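Local coordinates for halogenase (Chondromyces crocatus, PDB 3E1T), which probably catalyses the FAD-dependent halogenation step in the biosynthesis of chondrochloren, at residues 19-24 against 321-326; 297-302 against 342-347. One frame throughout, in Å; residues are numbered along the deposited sequence.

Contact 1. Residues 19-24 against 321-326; sequences GSTLAS and YSALLV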
ATOM      1  N   GLY A  19      -1.641  -4.357 -11.301  1.00 30.86           N
ATOM      2  CA  GLY A  19      -2.043  -4.720 -12.658  1.00 31.28           C
ATOM      3  C   GLY A  19      -1.166  -5.747 -13.358  1.00 31.76           C
ATOM      4  O   GLY A  19      -1.666  -6.737 -13.889  1.00 31.64           O
ATOM      5  N   SER A  20       0.144  -5.519 -13.356  1.00 31.80           N
ATOM      6  CA  SER A  20       1.074  -6.469 -13.976  1.00 32.21           C
ATOM      7  C   SER A  20       1.016  -7.845 -13.314  1.00 32.07           C
ATOM      8  O   SER A  20       1.087  -8.876 -14.003  1.00 32.24           O
ATOM      9  CB  SER A  20       2.492  -5.918 -13.954  1.00 32.32           C
ATOM     10  OG  SER A  20       2.925  -5.738 -12.623  1.00 33.83           O
ATOM     11  N   THR A  21       0.856  -7.867 -11.987  1.00 31.54           N
ATOM     12  CA  THR A  21       0.798  -9.121 -11.226  1.00 31.14           C
ATOM     13  C   THR A  21      -0.432  -9.963 -11.581  1.00 31.32           C
ATOM     14  O   THR A  21      -0.325 -11.183 -11.808  1.00 31.56           O
ATOM     15  CB  THR A  21       0.878  -8.875  -9.686  1.00 30.66           C
ATOM     16  OG1 THR A  21       2.141  -8.279  -9.353  1.00 31.66           O
ATOM     17  CG2 THR A  21       0.743 -10.166  -8.915  1.00 30.73           C
ATOM     18  N   LEU A  22      -1.596  -9.319 -11.597  1.00 31.24           N
ATOM     19  CA  LEU A  22      -2.843  -9.964 -12.020  1.00 31.19           C
ATOM     20  C   LEU A  22      -2.780 -10.438 -13.482  1.00 31.24           C
ATOM     21  O   LEU A  22      -3.116 -11.571 -13.773  1.00 30.78           O
ATOM     22  CB  LEU A  22      -4.026  -9.012 -11.843  1.00 30.47           C
ATOM     23  CG  LEU A  22      -5.343  -9.374 -12.537  1.00 30.25           C
ATOM     24  CD1 LEU A  22      -5.879 -10.742 -12.128  1.00 29.54           C
ATOM     25  CD2 LEU A  22      -6.371  -8.329 -12.252  1.00 30.24           C
ATOM     26  N   ALA A  23      -2.362  -9.558 -14.383  1.00 32.26           N
ATOM     27  CA  ALA A  23      -2.231  -9.922 -15.799  1.00 33.49           C
ATOM     28  C   ALA A  23      -1.354 -11.168 -15.962  1.00 34.10           C
ATOM     29  O   ALA A  23      -1.780 -12.145 -16.573  1.00 34.55           O
ATOM     30  CB  ALA A  23      -1.679  -8.749 -16.594  1.00 33.30           C
ATOM     31  N   SER A  24      -0.153 -11.147 -15.380  1.00 35.20           N
ATOM     32  CA  SER A  24       0.755 -12.299 -15.439  1.00 36.14           C
ATOM     33  C   SER A  24       0.111 -13.598 -14.975  1.00 36.93           C
ATOM     34  O   SER A  24       0.228 -14.613 -15.652  1.00 37.10           O
ATOM     35  CB  SER A  24       2.030 -12.043 -14.635  1.00 35.72           C
ATOM     36  OG  SER A  24       2.703 -10.905 -15.120  1.00 37.07           O
ATOM     37  N   TYR A 321      -1.234  -8.911  -3.332  1.00 27.85           N
ATOM     38  CA  TYR A 321      -2.070  -9.950  -2.734  1.00 27.99           C
ATOM     39  C   TYR A 321      -3.470  -9.912  -3.332  1.00 27.90           C
ATOM     40  O   TYR A 321      -4.025 -10.961  -3.634  1.00 27.51           O
ATOM     41  CB  TYR A 321      -2.151  -9.791  -1.223  1.00 28.16           C
ATOM     42  CG  TYR A 321      -3.013 -10.788  -0.496  1.00 28.97           C
ATOM     43  CD1 TYR A 321      -2.829 -12.166  -0.661  1.00 28.69           C
ATOM     44  CD2 TYR A 321      -3.986 -10.360   0.404  1.00 29.29           C
ATOM     45  CE1 TYR A 321      -3.606 -13.078   0.040  1.00 29.20           C
ATOM     46  CE2 TYR A 321      -4.767 -11.265   1.094  1.00 27.93           C
ATOM     47  CZ  TYR A 321      -4.565 -12.615   0.915  1.00 28.88           C
ATOM     48  OH  TYR A 321      -5.337 -13.504   1.622  1.00 30.55           O
ATOM     49  N   SER A 322      -4.040  -8.717  -3.478  1.00 27.56           N
ATOM     50  CA  SER A 322      -5.367  -8.588  -4.112  1.00 27.81           C
ATOM     51  C   SER A 322      -5.340  -9.017  -5.589  1.00 28.18           C
ATOM     52  O   SER A 322      -6.311  -9.587  -6.074  1.00 28.62           O
ATOM     53  CB  SER A 322      -5.966  -7.187  -3.945  1.00 27.26           C
ATOM     54  OG  SER A 322      -5.219  -6.155  -4.580  1.00 25.80           O
ATOM     55  N   ALA A 323      -4.230  -8.750  -6.275  1.00 29.08           N
ATOM     56  CA  ALA A 323      -3.991  -9.255  -7.649  1.00 29.43           C
ATOM     57  C   ALA A 323      -4.051 -10.781  -7.735  1.00 30.02           C
ATOM     58  O   ALA A 323      -4.791 -11.317  -8.551  1.00 30.47           O
ATOM     59  CB  ALA A 323      -2.675  -8.744  -8.192  1.00 28.76           C
ATOM     60  N   LEU A 324      -3.304 -11.475  -6.878  1.00 30.74           N
ATOM     61  CA  LEU A 324      -3.408 -12.937  -6.732  1.00 31.25           C
ATOM     62  C   LEU A 324      -4.815 -13.458  -6.459  1.00 31.51           C
ATOM     63  O   LEU A 324      -5.215 -14.493  -7.001  1.00 31.71           O
ATOM     64  CB  LEU A 324      -2.483 -13.428  -5.618  1.00 31.26           C
ATOM     65  CG  LEU A 324      -2.436 -14.917  -5.253  1.00 32.06           C
ATOM     66  CD1 LEU A 324      -1.781 -15.757  -6.358  1.00 33.95           C
ATOM     67  CD2 LEU A 324      -1.685 -15.083  -3.939  1.00 31.90           C
ATOM     68  N   LEU A 325      -5.539 -12.780  -5.572  1.00 31.31           N
ATOM     69  CA  LEU A 325      -6.892 -13.172  -5.207  1.00 31.09           C
ATOM     70  C   LEU A 325      -7.853 -12.997  -6.379  1.00 30.94           C
ATOM     71  O   LEU A 325      -8.762 -13.807  -6.584  1.00 31.30           O
ATOM     72  CB  LEU A 325      -7.383 -12.337  -4.017  1.00 31.17           C
ATOM     73  CG  LEU A 325      -6.686 -12.536  -2.668  1.00 31.37           C
ATOM     74  CD1 LEU A 325      -7.215 -11.513  -1.675  1.00 30.85           C
ATOM     75  CD2 LEU A 325      -6.909 -13.943  -2.169  1.00 29.62           C
ATOM     76  N   VAL A 326      -7.674 -11.918  -7.126  1.00 30.89           N
ATOM     77  CA  VAL A 326      -8.532 -11.676  -8.285  1.00 31.09           C
ATOM     78  C   VAL A 326      -8.146 -12.665  -9.385  1.00 31.14           C
ATOM     79  O   VAL A 326      -9.019 -13.262 -10.007  1.00 31.40           O
ATOM     80  CB  VAL A 326      -8.473 -10.212  -8.765  1.00 31.18           C
ATOM     81  CG1 VAL A 326      -9.082 -10.064 -10.162  1.00 31.19           C
ATOM     82  CG2 VAL A 326      -9.227  -9.339  -7.814  1.00 31.28           C
TER
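Ala323 presses its methyl straight onto the backbone of helix 17-27, with CB 3.6 Å from Leu22 N and 3.8 Å from the methyl CG2 of Thr21. The two helices run in nearly the same direction, crossing at -26° with axes 8.2 Å apart, and their CA atoms come closest at Leu22 and Ala323, 4.6 Å. Thr21 divides its branches: CG2 lies opposite the backbone N and meets the Ala323 methyl, while OG1 turns back along its own helix to bond Pro17 O. Beside this, Leu22 leans across toward the next turn. Its CG is also anti to N (chi1 166°), which brings the forked tip to Val326, and CG1 of that valine lies 3.8 Å from both Leu22 CD1 and Leu22 CD2. Away from the interface, Ser20 O takes Ser24 N and Ser24 OG from opposite faces of its carbonyl plane. The pairing joins the helix carrying Gly19 of a Rossmann-type GxGxxG pattern, consistent with FAD binding, to the later helix 315-333. No hydrogen bond crosses between the segments; cohesion rests on apolar packing, a methyl against the backbone and a leucine fork against a valine branch, with the threonine hydroxyl satisfied inside its own helix.

Contact 2. Residues 297-302 against 342-347; sequences GMALVG and RCFEEF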
ATOM      1  N   GLY A 297     -18.552  -8.746 -13.466  1.00 36.57           N
ATOM      2  CA  GLY A 297     -17.546  -8.603 -14.507  1.00 35.62           C
ATOM      3  C   GLY A 297     -16.453  -7.580 -14.235  1.00 35.10           C
ATOM      4  O   GLY A 297     -15.568  -7.400 -15.062  1.00 35.33           O
ATOM      5  N   MET A 298     -16.509  -6.890 -13.097  1.00 34.04           N
ATOM      6  CA  MET A 298     -15.482  -5.899 -12.764  1.00 33.46           C
ATOM      7  C   MET A 298     -14.981  -6.099 -11.343  1.00 32.43           C
ATOM      8  O   MET A 298     -15.730  -6.555 -10.478  1.00 32.46           O
ATOM      9  CB  MET A 298     -16.001  -4.469 -12.957  1.00 33.10           C
ATOM     10  CG  MET A 298     -14.930  -3.366 -12.901  1.00 33.81           C
ATOM     11  SD  MET A 298     -15.685  -1.799 -13.293  1.00 34.77           S
ATOM     12  CE  MET A 298     -14.430  -0.574 -12.852  1.00 32.57           C
ATOM     13  N   ALA A 299     -13.709  -5.774 -11.119  1.00 31.30           N
ATOM     14  CA  ALA A 299     -13.104  -5.803  -9.781  1.00 29.77           C
ATOM     15  C   ALA A 299     -12.114  -4.653  -9.607  1.00 28.82           C
ATOM     16  O   ALA A 299     -11.633  -4.090 -10.594  1.00 28.59           O
ATOM     17  CB  ALA A 299     -12.421  -7.109  -9.539  1.00 29.66           C
ATOM     18  N   LEU A 300     -11.813  -4.307  -8.350  1.00 27.58           N
ATOM     19  CA  LEU A 300     -10.807  -3.286  -8.047  1.00 26.46           C
ATOM     20  C   LEU A 300      -9.673  -3.950  -7.281  1.00 26.28           C
ATOM     21  O   LEU A 300      -9.899  -4.742  -6.353  1.00 25.15           O
ATOM     22  CB  LEU A 300     -11.394  -2.126  -7.220  1.00 26.25           C
ATOM     23  CG  LEU A 300     -12.737  -1.492  -7.600  1.00 26.48           C
ATOM     24  CD1 LEU A 300     -13.317  -0.637  -6.451  1.00 23.55           C
ATOM     25  CD2 LEU A 300     -12.613  -0.665  -8.882  1.00 26.51           C
ATOM     26  N   VAL A 301      -8.448  -3.644  -7.679  1.00 26.14           N
ATOM     27  CA  VAL A 301      -7.281  -4.176  -6.956  1.00 26.88           C
ATOM     28  C   VAL A 301      -6.345  -3.039  -6.604  1.00 26.39           C
ATOM     29  O   VAL A 301      -6.321  -2.007  -7.289  1.00 25.98           O
ATOM     30  CB  VAL A 301      -6.510  -5.295  -7.743  1.00 27.60           C
ATOM     31  CG1 VAL A 301      -7.396  -6.491  -8.053  1.00 28.46           C
ATOM     32  CG2 VAL A 301      -5.923  -4.764  -8.986  1.00 29.42           C
ATOM     33  N   GLY A 302      -5.583  -3.225  -5.529  1.00 25.83           N
ATOM     34  CA  GLY A 302      -4.564  -2.270  -5.142  1.00 25.58           C
ATOM     35  C   GLY A 302      -5.146  -0.952  -4.685  1.00 25.45           C
ATOM     36  O   GLY A 302      -6.214  -0.928  -4.088  1.00 24.89           O
ATOM     37  N   ARG A 342     -19.222 -16.906  -5.767  1.00 46.87           N
ATOM     38  CA  ARG A 342     -18.399 -17.582  -4.760  1.00 46.56           C
ATOM     39  C   ARG A 342     -16.945 -17.119  -4.810  1.00 45.66           C
ATOM     40  O   ARG A 342     -16.340 -16.861  -3.768  1.00 45.65           O
ATOM     41  CB  ARG A 342     -18.481 -19.115  -4.864  1.00 46.64           C
ATOM     42  CG  ARG A 342     -17.579 -19.833  -3.861  1.00 46.73           C
ATOM     43  CD  ARG A 342     -17.931 -21.304  -3.646  1.00 47.96           C
ATOM     44  NE  ARG A 342     -17.466 -21.763  -2.332  1.00 50.48           N
ATOM     45  CZ  ARG A 342     -17.430 -23.032  -1.921  1.00 52.39           C
ATOM     46  NH1 ARG A 342     -17.834 -24.024  -2.715  1.00 52.56           N
ATOM     47  NH2 ARG A 342     -16.978 -23.310  -0.702  1.00 52.29           N
ATOM     48  N   CYS A 343     -16.404 -16.990  -6.017  1.00 44.56           N
ATOM     49  CA  CYS A 343     -14.999 -16.635  -6.191  1.00 43.62           C
ATOM     50  C   CYS A 343     -14.672 -15.160  -5.891  1.00 42.45           C
ATOM     51  O   CYS A 343     -13.632 -14.861  -5.292  1.00 41.62           O
ATOM     52  CB  CYS A 343     -14.513 -17.046  -7.580  1.00 43.98           C
ATOM     53  SG  CYS A 343     -14.243 -18.832  -7.700  1.00 46.12           S
ATOM     54  N   PHE A 344     -15.551 -14.248  -6.300  1.00 41.07           N
ATOM     55  CA  PHE A 344     -15.309 -12.829  -6.061  1.00 39.84           C
ATOM     56  C   PHE A 344     -15.720 -12.400  -4.644  1.00 39.57           C
ATOM     57  O   PHE A 344     -15.164 -11.446  -4.097  1.00 39.28           O
ATOM     58  CB  PHE A 344     -15.942 -11.969  -7.149  1.00 39.75           C
ATOM     59  CG  PHE A 344     -15.182 -11.995  -8.455  1.00 39.30           C
ATOM     60  CD1 PHE A 344     -14.230 -11.022  -8.735  1.00 38.40           C
ATOM     61  CD2 PHE A 344     -15.409 -13.004  -9.392  1.00 38.67           C
ATOM     62  CE1 PHE A 344     -13.518 -11.034  -9.942  1.00 40.12           C
ATOM     63  CE2 PHE A 344     -14.707 -13.038 -10.598  1.00 39.15           C
ATOM     64  CZ  PHE A 344     -13.758 -12.042 -10.882  1.00 39.49           C
ATOM     65  N   GLU A 345     -16.660 -13.123  -4.043  1.00 38.87           N
ATOM     66  CA  GLU A 345     -16.972 -12.939  -2.630  1.00 39.11           C
ATOM     67  C   GLU A 345     -15.792 -13.365  -1.759  1.00 37.99           C
ATOM     68  O   GLU A 345     -15.501 -12.723  -0.753  1.00 37.65           O
ATOM     69  CB  GLU A 345     -18.224 -13.716  -2.231  1.00 39.27           C
ATOM     70  CG  GLU A 345     -19.520 -13.007  -2.563  1.00 40.48           C
ATOM     71  CD  GLU A 345     -20.744 -13.811  -2.150  1.00 41.92           C
ATOM     72  OE1 GLU A 345     -20.665 -15.073  -2.145  1.00 45.28           O
ATOM     73  OE2 GLU A 345     -21.786 -13.178  -1.833  1.00 45.35           O
ATOM     74  N   GLU A 346     -15.108 -14.433  -2.165  1.00 36.75           N
ATOM     75  CA  GLU A 346     -13.909 -14.900  -1.472  1.00 35.75           C
ATOM     76  C   GLU A 346     -12.758 -13.906  -1.585  1.00 34.31           C
ATOM     77  O   GLU A 346     -12.043 -13.652  -0.616  1.00 33.89           O
ATOM     78  CB  GLU A 346     -13.475 -16.268  -2.005  1.00 36.47           C
ATOM     79  CG  GLU A 346     -12.385 -16.958  -1.167  1.00 38.89           C
ATOM     80  CD  GLU A 346     -12.861 -17.377   0.228  1.00 42.74           C
ATOM     81  OE1 GLU A 346     -14.013 -17.063   0.622  1.00 45.27           O
ATOM     82  OE2 GLU A 346     -12.070 -18.018   0.945  1.00 44.06           O
ATOM     83  N   PHE A 347     -12.574 -13.370  -2.788  1.00 32.18           N
ATOM     84  CA  PHE A 347     -11.623 -12.319  -3.038  1.00 30.26           C
ATOM     85  C   PHE A 347     -11.811 -11.115  -2.080  1.00 29.88           C
ATOM     86  O   PHE A 347     -10.872 -10.729  -1.395  1.00 29.07           O
ATOM     87  CB  PHE A 347     -11.759 -11.878  -4.501  1.00 29.65           C
ATOM     88  CG  PHE A 347     -11.405 -10.436  -4.745  1.00 27.74           C
ATOM     89  CD1 PHE A 347     -10.159  -9.937  -4.393  1.00 26.06           C
ATOM     90  CD2 PHE A 347     -12.316  -9.586  -5.345  1.00 26.55           C
ATOM     91  CE1 PHE A 347      -9.824  -8.618  -4.640  1.00 25.23           C
ATOM     92  CE2 PHE A 347     -11.999  -8.270  -5.588  1.00 24.40           C
ATOM     93  CZ  PHE A 347     -10.734  -7.780  -5.235  1.00 25.36           C
TER
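Phe347 reaches from helix 340-368 to the edge strand 298-300, and its ring does most of the touching. CB remains beside its own helix, within the turn held by the Phe347 N to Cys343 O bond. With CG anti to the backbone N (chi1 151°), the ring is thrown outward, toward the strand. Phe347 CD1 lies toward Leu325 of helix 315-333, 3.7 Å from Leu325 CB. Val326 of the same helix lays CG2 over one face of the ring, nearest CE1, and from that same side CD1 of Phe344 approaches Phe347 CD2 obliquely, 4.1 Å away. Farther out, Phe347 CE2 comes to 4.1 Å from Ala299 CB, a methyl that approaches obliquely. At the tip, CZ stands 3.3 Å from Leu300 O, and this oxygen lies in the plane of the ring, at its edge, so a C-H rather than the pi cloud faces the carbonyl. Phe344 supplies the second aromatic: its CE1 is 4.1 Å from Ala299 CB, and here the methyl lies at the ring edge, near its plane. The alanine thus points into the corner formed by the two rings. Strand and helix run almost parallel, at 12°, with their axes 10.8 Å apart, a gap bridged mainly by the two rings. Strand 298-300 is the outermost of the five-stranded parallel sheet, pairing with strand 163-166, and it leads directly to Gly302, which touches FAD. On the far side of the helix, Glu346 forms salt bridges to Arg349 and Arg350. Across the buried face the segments make no hydrogen bond; the positively polarised ring edge of Phe347 probably gains a weak electrostatic attraction from Leu300 O, added to the dispersion contacts around the Ala299 methyl.

Both contacts are buried and meet through helix 315-333, which belongs to contact 1 and follows strand 298-300 of contact 2 in the chain. Val326 is shared ground: besides meeting Leu22 and Phe347, it brings CG2 to 3.4 Å from Val301 CG1. A polar link runs alongside, a probable hydrogen bond between Ser322 OG and Gly302 N, 3.1 Å, at the FAD pocket. Contact 1, nearer the centre of the chain, joins two helices with aliphatic side chains; contact 2 spans a wider helix-to-strand gap with aromatic rings, and its helix turns charged residues to the surface. Together they join helices 17-27, 315-333 and 340-368 in sequence, the last packing on outermost strand 298-300 of the parallel sheet.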